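Local coordinates for UPF0249 protein EF_3048 (Enterococcus faecalis, PDB 2I5I), which probably catalyses the removal of acetyl groups from acetylated carbohydrates, a step in oligosaccharide breakdown that would depend on magnesium, at residues Ile9-Phe14 with Gln22-Ala27; Lys139-Ala144 with Glu169-Val174; Glu192-Leu197 with Glu237-Gln242. One frame throughout, in Å; residues are numbered along the deposited sequence.

Contact 1 of 3, residues Ile9-Phe14 with Gln22-Ala27; sequences INADDF and QGIIEA
A11 and I24 mark the nearest approach of the two backbones, with A11 CA 6.5 Å from I24 CA, where the end of strand 6-11 runs past helix 18-29. This is the first half of a beta-alpha-beta crossover: the helix leads on to strand 35-38, which pairs in parallel with 6-11 in the curled sheet. The chain turns a corner at D12, D13 follows with a positive phi of 86°, and beyond it the end of the F14 side chain comes up to the helix.

No hydrogen bond crosses the contact, which is buried and apolar. A small residue at position 11 suits the close approach: A11 CB lies 3.7 Å from I24 CG1. The branches of I24 divide the work. CG2, anti to its backbone N, fits between A11 CB and the ring of F14, 3.8 Å from F14 CD1, while CD1 reaches the main chain at the corner. F14 swings its CG opposite the backbone N (chi1 -157°), and this carries the ring to I25, whose CG1 sits at the ring edge, 4.0 Å from F14 CE1. A48 and A52 of helix 45-55 also touch the ring, enclosing it in a hydrophobic layer between helices and sheet.

D12 is directed away from the helix, with salt-bridge and hydrogen-bond partners in R156 and N212, and the end of D13 also leads off from it. D13 forms a salt bridge with R232, and its side chain, beside H130, a predicted magnesium ligand, faces a point also faced by H64, consistent with a vacant metal site. I24 packs on the D12-F14 main chain on a different side from the D12 carboxylate; its closest approach there is CD1, 3.7 Å from F14 N.

Contact 2 of 3, residues Lys139-Ala144 with Glu169-Val174; sequences KLLGVA and ELYQDV
The hydroxyl of Y171, whose ring end meets L141, is gripped twice from outside the two segments: OH donates to the carbonyl oxygen of R156 and accepts from the backbone N-H of A158, which together satisfy a buried polar atom and would limit movement of the ring end. Tyrosine suits the place because it joins an apolar ring, with CE1 4.2 Å from L141 CD1, to a polar end.

L141 is the one residue of the helical segment that carries the contact, and it does so by using its two methyls separately. Chi1 of -175° sets CG anti to the backbone N and directs the branch point at the loop; chi2 of 48° then splits the methyls between the two neighbours. CD1 comes up to the tyrosine, 3.8 Å from Y171 OH, and the two side chains cross at about a right angle. CD2 turns to the other neighbour and touches L170 CD1, also at 3.8 Å. The branch lets one leucine touch both partners.

The loop bearing these partners is shaped by its own bonds. A type II' turn from Y171 to V174 is closed by V174 N to Y171 O at 2.9 Å, with Q172 at positive phi. Q172 NE2 also reaches back to E169 O, 3.2 Å away and in the carbonyl plane.

R149, later in helix 138-151, holds L170 O and forms a salt bridge with D173, so the helix binds the loop by charge as well as by packing. L141 lies where helix 138-151 receives the loop on its way to strand 179-181, while L140 and V143 face helix 103-117.

Contact 3 of 3, residues Glu192-Leu197 with Glu237-Gln242; sequences ETILQL and EILTSQ
I194 makes every apolar touch between these segments, projecting from helix 191-203 towards the last turn of helix 231-239. Its CG1 lies 3.9 Å from I238 CG2, the branch that stands anti to the backbone N of I238. I194 CD1 comes less close to L239 CD2, at 4.4 Å. The backbones stay well apart, 8.7 Å between I194 CA and I238 CA, a gap that long branched side chains are suited to span. V244 of helix 242-250 touches both isoleucines and adds to the apolar cluster.

No hydrogen bond crosses the contact. I238 O, at the end of its helix, takes two donors from S241: the backbone N at 3.1 Å and OG at 2.8 Å, the latter in the carbonyl plane on a lone pair. Serine suits the N-cap of helix 242-250, since the same OG also caps the backbone N of V244, though weakly. One short side chain thereby ties the end of one helix to the start of the next.

The chemistry thus separates two tasks: hydrogen bonds accompany the break between consecutive helices, whereas the meeting with helix 191-203 rests on shape and the burial of aliphatic groups, without directional bonds.

Overall arrangement
Contact 1 lies nearest the probable metal site: the D13 side chain is about 4 Å from that of H130. Contact 3 adjoins it, their centres about 15 Å apart, with A27 CA 3.9 Å from T240 CG2; R232, the salt-bridge partner of D13, belongs to the same helix that ends in contact 3. Contact 2 sits across the chain's centre from contact 1, about 26 Å between centres and about 13 Å between nearest atoms, yet R156 relates them, bonding D12 through its side chain and Y171 through its carbonyl oxygen. Contacts 2 and 3, about 31 Å apart between centres, do not touch. Both lie away from the predicted magnesium ligand.

Contact 1 of 3, residues Ile9-Phe14 with Gln22-Ala27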
loop_
_atom_site.group_PDB
_atom_site.type_symbol
_atom_site.label_atom_id
_atom_site.label_comp_id
_atom_site.label_asym_id
_atom_site.label_seq_id
_atom_site.Cartn_x
_atom_site.Cartn_y
_atom_site.Cartn_z
ATOM N N ILE A 9 -13.315 22.608 -8.643
ATOM C CA ILE A 9 -12.872 22.309 -9.996
ATOM C C ILE A 9 -13.028 20.805 -10.153
ATOM O O ILE A 9 -12.323 19.996 -9.569
ATOM C CB ILE A 9 -11.434 22.782 -10.268
ATOM C CG1 ILE A 9 -11.283 24.254 -9.933
ATOM C CG2 ILE A 9 -11.004 22.502 -11.697
ATOM C CD1 ILE A 9 -9.932 24.867 -10.171
ATOM N N ASN A 10 -14.067 20.467 -10.920
ATOM C CA ASN A 10 -14.510 19.078 -10.977
ATOM C C ASN A 10 -14.313 18.563 -12.391
ATOM O O ASN A 10 -14.829 19.120 -13.357
ATOM C CB ASN A 10 -15.983 18.904 -10.570
ATOM C CG ASN A 10 -16.402 17.444 -10.565
ATOM O OD1 ASN A 10 -16.426 16.773 -9.524
ATOM N ND2 ASN A 10 -16.746 16.966 -11.741
ATOM N N ALA A 11 -13.574 17.461 -12.466
ATOM C CA ALA A 11 -13.359 16.782 -13.738
ATOM C C ALA A 11 -14.484 15.799 -13.997
ATOM O O ALA A 11 -14.682 14.857 -13.226
ATOM C CB ALA A 11 -12.020 16.045 -13.727
ATOM N N ASP A 12 -15.239 15.984 -15.069
ATOM C CA ASP A 12 -16.268 15.017 -15.414
ATOM C C ASP A 12 -15.674 13.780 -16.099
ATOM O O ASP A 12 -14.608 13.854 -16.725
ATOM C CB ASP A 12 -17.311 15.699 -16.309
ATOM C CG ASP A 12 -18.057 16.816 -15.606
ATOM O OD1 ASP A 12 -17.739 17.139 -14.441
ATOM O OD2 ASP A 12 -18.982 17.387 -16.232
ATOM N N ASP A 13 -16.338 12.648 -15.952
ATOM C CA ASP A 13 -16.110 11.425 -16.697
ATOM C C ASP A 13 -15.034 10.519 -16.110
ATOM O O ASP A 13 -14.436 9.717 -16.833
ATOM C CB ASP A 13 -15.748 11.739 -18.159
ATOM C CG ASP A 13 -16.883 12.357 -18.954
ATOM O OD1 ASP A 13 -18.034 12.207 -18.498
ATOM O OD2 ASP A 13 -16.650 12.989 -20.014
ATOM N N PHE A 14 -14.800 10.583 -14.811
ATOM C CA PHE A 14 -13.915 9.571 -14.179
ATOM C C PHE A 14 -14.388 8.174 -14.497
ATOM O O PHE A 14 -15.587 7.879 -14.489
ATOM C CB PHE A 14 -13.843 9.806 -12.673
ATOM C CG PHE A 14 -12.591 9.229 -12.016
ATOM C CD1 PHE A 14 -11.347 9.752 -12.352
ATOM C CD2 PHE A 14 -12.706 8.205 -11.099
ATOM C CE1 PHE A 14 -10.211 9.222 -11.753
ATOM C CE2 PHE A 14 -11.572 7.674 -10.491
ATOM C CZ PHE A 14 -10.343 8.206 -10.823
ATOM N N GLN A 22 -6.683 8.316 -15.991
ATOM C CA GLN A 22 -5.327 8.742 -15.589
ATOM C C GLN A 22 -5.057 10.206 -15.915
ATOM O O GLN A 22 -4.298 10.894 -15.233
ATOM C CB GLN A 22 -4.277 7.845 -16.239
ATOM C CG GLN A 22 -4.319 6.390 -15.788
ATOM C CD GLN A 22 -4.060 6.249 -14.302
ATOM O OE1 GLN A 22 -3.210 6.933 -13.750
ATOM N NE2 GLN A 22 -4.737 5.332 -13.612
ATOM N N GLY A 23 -5.689 10.734 -16.959
ATOM C CA GLY A 23 -5.583 12.159 -17.222
ATOM C C GLY A 23 -6.199 12.985 -16.106
ATOM O O GLY A 23 -5.639 14.002 -15.714
ATOM N N ILE A 24 -7.346 12.535 -15.587
ATOM C CA ILE A 24 -7.905 13.245 -14.430
ATOM C C ILE A 24 -6.997 13.175 -13.223
ATOM O O ILE A 24 -6.744 14.171 -12.545
ATOM C CB ILE A 24 -9.301 12.688 -14.097
ATOM C CG1 ILE A 24 -10.322 13.074 -15.178
ATOM C CG2 ILE A 24 -9.789 13.148 -12.744
ATOM C CD1 ILE A 24 -11.556 12.216 -15.199
ATOM N N ILE A 25 -6.451 11.983 -12.925
ATOM C CA ILE A 25 -5.546 11.879 -11.779
ATOM C C ILE A 25 -4.369 12.823 -11.915
ATOM O O ILE A 25 -3.962 13.443 -10.929
ATOM C CB ILE A 25 -5.118 10.406 -11.592
ATOM C CG1 ILE A 25 -6.255 9.536 -11.071
ATOM C CG2 ILE A 25 -3.890 10.292 -10.691
ATOM C CD1 ILE A 25 -6.037 8.037 -10.992
ATOM N N GLU A 26 -3.815 12.977 -13.115
ATOM C CA GLU A 26 -2.715 13.909 -13.361
ATOM C C GLU A 26 -3.063 15.362 -13.041
ATOM O O GLU A 26 -2.332 16.116 -12.420
ATOM C CB GLU A 26 -2.304 13.774 -14.830
ATOM C CG GLU A 26 -1.107 14.609 -15.223
ATOM C CD GLU A 26 0.230 14.195 -14.645
ATOM O OE1 GLU A 26 0.367 13.092 -14.074
ATOM O OE2 GLU A 26 1.184 15.008 -14.768
ATOM N N ALA A 27 -4.231 15.742 -13.549
ATOM C CA ALA A 27 -4.766 17.085 -13.382
ATOM C C ALA A 27 -5.021 17.401 -11.919
ATOM O O ALA A 27 -4.941 18.555 -11.507
ATOM C CB ALA A 27 -6.051 17.176 -14.216
#

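Contact 2 of 3, residues Lys139-Ala144 with Glu169-Val174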
loop_
_atom_site.group_PDB
_atom_site.type_symbol
_atom_site.label_atom_id
_atom_site.label_comp_id
_atom_site.label_asym_id
_atom_site.label_seq_id
_atom_site.Cartn_x
_atom_site.Cartn_y
_atom_site.Cartn_z
ATOM N N LYS A 139 -38.359 18.486 -14.794
ATOM C CA LYS A 139 -38.853 17.175 -14.451
ATOM C C LYS A 139 -37.691 16.213 -14.188
ATOM O O LYS A 139 -37.698 15.443 -13.236
ATOM C CB LYS A 139 -39.686 16.565 -15.575
ATOM C CG LYS A 139 -41.025 17.215 -15.850
ATOM C CD LYS A 139 -41.307 17.223 -17.345
ATOM N N LEU A 140 -36.714 16.263 -15.093
ATOM C CA LEU A 140 -35.485 15.485 -14.903
ATOM C C LEU A 140 -34.749 15.975 -13.661
ATOM O O LEU A 140 -34.408 15.189 -12.780
ATOM C CB LEU A 140 -34.631 15.550 -16.168
ATOM C CG LEU A 140 -35.112 14.657 -17.324
ATOM C CD1 LEU A 140 -34.393 14.956 -18.633
ATOM C CD2 LEU A 140 -34.935 13.188 -16.980
ATOM N N LEU A 141 -34.500 17.272 -13.556
ATOM C CA LEU A 141 -34.019 17.887 -12.332
ATOM C C LEU A 141 -34.720 17.401 -11.076
ATOM O O LEU A 141 -34.130 17.075 -10.047
ATOM C CB LEU A 141 -34.252 19.412 -12.391
ATOM C CG LEU A 141 -33.695 20.216 -11.220
ATOM C CD1 LEU A 141 -32.251 19.824 -10.930
ATOM C CD2 LEU A 141 -33.799 21.710 -11.503
ATOM N N GLY A 142 -36.053 17.396 -11.147
ATOM C CA GLY A 142 -36.873 16.917 -10.051
ATOM C C GLY A 142 -36.491 15.516 -9.609
ATOM O O GLY A 142 -36.540 15.219 -8.424
ATOM N N VAL A 143 -36.117 14.665 -10.566
ATOM C CA VAL A 143 -35.760 13.291 -10.260
ATOM C C VAL A 143 -34.389 13.251 -9.576
ATOM O O VAL A 143 -34.263 12.453 -8.642
ATOM C CB VAL A 143 -35.731 12.421 -11.519
ATOM C CG1 VAL A 143 -35.145 11.045 -11.216
ATOM C CG2 VAL A 143 -37.135 12.245 -12.092
ATOM N N ALA A 144 -33.482 14.089 -10.070
ATOM C CA ALA A 144 -32.178 14.219 -9.431
ATOM C C ALA A 144 -32.327 14.712 -7.997
ATOM O O ALA A 144 -31.671 14.194 -7.094
ATOM C CB ALA A 144 -31.246 15.129 -10.212
ATOM N N GLU A 169 -34.477 27.512 -7.449
ATOM C CA GLU A 169 -35.474 27.668 -6.368
ATOM C C GLU A 169 -36.025 26.312 -5.935
ATOM O O GLU A 169 -36.690 26.188 -4.901
ATOM C CB GLU A 169 -36.581 28.632 -6.734
ATOM C CG GLU A 169 -37.225 28.625 -8.100
ATOM C CD GLU A 169 -37.841 29.973 -8.398
ATOM O OE1 GLU A 169 -37.156 30.996 -8.192
ATOM O OE2 GLU A 169 -39.010 30.014 -8.842
ATOM N N LEU A 170 -35.816 25.264 -6.719
ATOM C CA LEU A 170 -36.294 23.944 -6.417
ATOM C C LEU A 170 -35.375 23.140 -5.510
ATOM O O LEU A 170 -35.800 22.091 -5.029
ATOM C CB LEU A 170 -36.459 23.094 -7.689
ATOM C CG LEU A 170 -37.058 23.864 -8.880
ATOM C CD1 LEU A 170 -37.113 22.979 -10.109
ATOM C CD2 LEU A 170 -38.420 24.420 -8.487
ATOM N N TYR A 171 -34.150 23.631 -5.332
ATOM C CA TYR A 171 -33.185 22.830 -4.575
ATOM C C TYR A 171 -33.517 22.755 -3.091
ATOM O O TYR A 171 -33.524 21.673 -2.507
ATOM C CB TYR A 171 -31.766 23.403 -4.753
ATOM C CG TYR A 171 -31.074 22.945 -6.030
ATOM C CD1 TYR A 171 -31.574 23.295 -7.272
ATOM C CD2 TYR A 171 -29.927 22.158 -5.960
ATOM C CE1 TYR A 171 -30.955 22.880 -8.437
ATOM C CE2 TYR A 171 -29.289 21.733 -7.118
ATOM C CZ TYR A 171 -29.810 22.099 -8.338
ATOM O OH TYR A 171 -29.215 21.704 -9.507
ATOM N N GLN A 172 -33.757 23.912 -2.478
ATOM C CA GLN A 172 -34.203 23.981 -1.082
ATOM C C GLN A 172 -33.225 23.344 -0.110
ATOM O O GLN A 172 -32.192 23.974 0.154
ATOM C CB GLN A 172 -35.611 23.363 -1.017
ATOM C CG GLN A 172 -36.605 24.330 -1.649
ATOM C CD GLN A 172 -37.930 23.751 -2.074
ATOM O OE1 GLN A 172 -38.402 22.708 -1.638
ATOM N NE2 GLN A 172 -38.573 24.489 -2.982
ATOM N N ASP A 173 -33.536 22.174 0.414
ATOM C CA ASP A 173 -32.703 21.446 1.348
ATOM C C ASP A 173 -31.478 20.811 0.677
ATOM O O ASP A 173 -30.502 20.505 1.375
ATOM C CB ASP A 173 -33.503 20.346 2.040
ATOM C CG ASP A 173 -34.216 19.391 1.106
ATOM O OD1 ASP A 173 -34.483 19.721 -0.062
ATOM O OD2 ASP A 173 -34.540 18.266 1.549
ATOM N N VAL A 174 -31.556 20.599 -0.622
ATOM C CA VAL A 174 -30.438 20.025 -1.379
ATOM C C VAL A 174 -29.371 21.070 -1.697
ATOM O O VAL A 174 -29.521 22.013 -2.472
ATOM C CB VAL A 174 -30.904 19.371 -2.682
ATOM C CG1 VAL A 174 -29.707 18.797 -3.441
ATOM C CG2 VAL A 174 -31.920 18.266 -2.440
#

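Contact 3 of 3, residues Glu192-Leu197 with Glu237-Gln242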
loop_
_atom_site.group_PDB
_atom_site.type_symbol
_atom_site.label_atom_id
_atom_site.label_comp_id
_atom_site.label_asym_id
_atom_site.label_seq_id
_atom_site.Cartn_x
_atom_site.Cartn_y
_atom_site.Cartn_z
ATOM N N GLU A 192 -6.682 31.940 -20.616
ATOM C CA GLU A 192 -7.425 33.193 -20.532
ATOM C C GLU A 192 -8.838 32.949 -20.022
ATOM O O GLU A 192 -9.310 33.664 -19.133
ATOM C CB GLU A 192 -7.445 33.904 -21.897
ATOM N N THR A 193 -9.508 31.939 -20.559
ATOM C CA THR A 193 -10.852 31.585 -20.129
ATOM C C THR A 193 -10.854 31.349 -18.621
ATOM O O THR A 193 -11.763 31.773 -17.913
ATOM C CB THR A 193 -11.389 30.352 -20.860
ATOM O OG1 THR A 193 -11.497 30.585 -22.265
ATOM C CG2 THR A 193 -12.828 30.062 -20.436
ATOM N N ILE A 194 -9.809 30.664 -18.156
ATOM C CA ILE A 194 -9.721 30.277 -16.762
ATOM C C ILE A 194 -9.564 31.515 -15.880
ATOM O O ILE A 194 -10.171 31.584 -14.811
ATOM C CB ILE A 194 -8.538 29.325 -16.492
ATOM C CG1 ILE A 194 -8.736 27.912 -17.033
ATOM C CG2 ILE A 194 -8.207 29.313 -15.001
ATOM C CD1 ILE A 194 -9.792 27.105 -16.316
ATOM N N LEU A 195 -8.750 32.474 -16.324
ATOM C CA LEU A 195 -8.548 33.685 -15.535
ATOM C C LEU A 195 -9.880 34.442 -15.446
ATOM O O LEU A 195 -10.253 34.901 -14.375
ATOM C CB LEU A 195 -7.469 34.588 -16.127
ATOM C CG LEU A 195 -6.092 33.955 -16.357
ATOM C CD1 LEU A 195 -5.100 34.944 -16.942
ATOM C CD2 LEU A 195 -5.527 33.392 -15.063
ATOM N N GLN A 196 -10.538 34.508 -16.586
ATOM C CA GLN A 196 -11.857 35.101 -16.743
ATOM C C GLN A 196 -12.855 34.520 -15.752
ATOM O O GLN A 196 -13.566 35.213 -15.039
ATOM C CB GLN A 196 -12.406 34.851 -18.144
ATOM C CG GLN A 196 -12.108 35.900 -19.204
ATOM C CD GLN A 196 -12.425 35.333 -20.587
ATOM O OE1 GLN A 196 -13.567 34.938 -20.828
ATOM N NE2 GLN A 196 -11.426 35.276 -21.463
ATOM N N LEU A 197 -12.906 33.187 -15.721
ATOM C CA LEU A 197 -13.820 32.556 -14.779
ATOM C C LEU A 197 -13.406 32.874 -13.351
ATOM O O LEU A 197 -14.245 33.013 -12.466
ATOM C CB LEU A 197 -13.850 31.048 -15.006
ATOM C CG LEU A 197 -14.456 30.570 -16.314
ATOM C CD1 LEU A 197 -14.275 29.064 -16.469
ATOM C CD2 LEU A 197 -15.935 30.936 -16.414
ATOM N N GLU A 237 -3.130 20.249 -19.713
ATOM C CA GLU A 237 -1.965 21.132 -19.733
ATOM C C GLU A 237 -2.271 22.413 -18.986
ATOM O O GLU A 237 -1.495 22.922 -18.189
ATOM C CB GLU A 237 -1.563 21.372 -21.189
ATOM C CG GLU A 237 -0.340 22.234 -21.361
ATOM C CD GLU A 237 0.009 22.472 -22.823
ATOM O OE1 GLU A 237 -0.875 22.465 -23.705
ATOM O OE2 GLU A 237 1.223 22.666 -23.059
ATOM N N ILE A 238 -3.457 22.952 -19.272
ATOM C CA ILE A 238 -3.803 24.238 -18.651
ATOM C C ILE A 238 -4.054 24.067 -17.169
ATOM O O ILE A 238 -3.609 24.854 -16.342
ATOM C CB ILE A 238 -5.038 24.840 -19.349
ATOM C CG1 ILE A 238 -4.742 25.345 -20.755
ATOM C CG2 ILE A 238 -5.648 25.922 -18.469
ATOM C CD1 ILE A 238 -5.893 25.329 -21.710
ATOM N N LEU A 239 -4.769 23.007 -16.785
ATOM C CA LEU A 239 -5.064 22.824 -15.364
ATOM C C LEU A 239 -3.849 22.473 -14.511
ATOM O O LEU A 239 -3.916 22.568 -13.289
ATOM C CB LEU A 239 -6.141 21.744 -15.167
ATOM C CG LEU A 239 -7.483 22.083 -15.838
ATOM C CD1 LEU A 239 -8.405 20.881 -15.871
ATOM C CD2 LEU A 239 -8.125 23.256 -15.105
ATOM N N THR A 240 -2.727 22.084 -15.113
ATOM C CA THR A 240 -1.515 21.795 -14.364
ATOM C C THR A 240 -0.471 22.899 -14.519
ATOM O O THR A 240 0.654 22.767 -14.014
ATOM C CB THR A 240 -0.884 20.460 -14.825
ATOM O OG1 THR A 240 -0.565 20.593 -16.211
ATOM C CG2 THR A 240 -1.858 19.313 -14.700
ATOM N N SER A 241 -0.824 23.992 -15.196
ATOM C CA SER A 241 0.110 25.090 -15.415
ATOM C C SER A 241 0.343 25.935 -14.175
ATOM O O SER A 241 -0.524 26.139 -13.329
ATOM C CB SER A 241 -0.359 25.962 -16.585
ATOM O OG SER A 241 -1.534 26.710 -16.321
ATOM N N GLN A 242 1.574 26.450 -14.041
ATOM C CA GLN A 242 1.919 27.365 -12.970
ATOM C C GLN A 242 1.071 28.632 -12.979
ATOM O O GLN A 242 0.731 29.158 -11.920
ATOM C CB GLN A 242 3.400 27.764 -13.079
ATOM C CG GLN A 242 3.890 28.487 -11.823
ATOM C CD GLN A 242 4.730 27.547 -10.972
ATOM O OE1 GLN A 242 5.885 27.298 -11.322
ATOM N NE2 GLN A 242 4.164 27.046 -9.878
#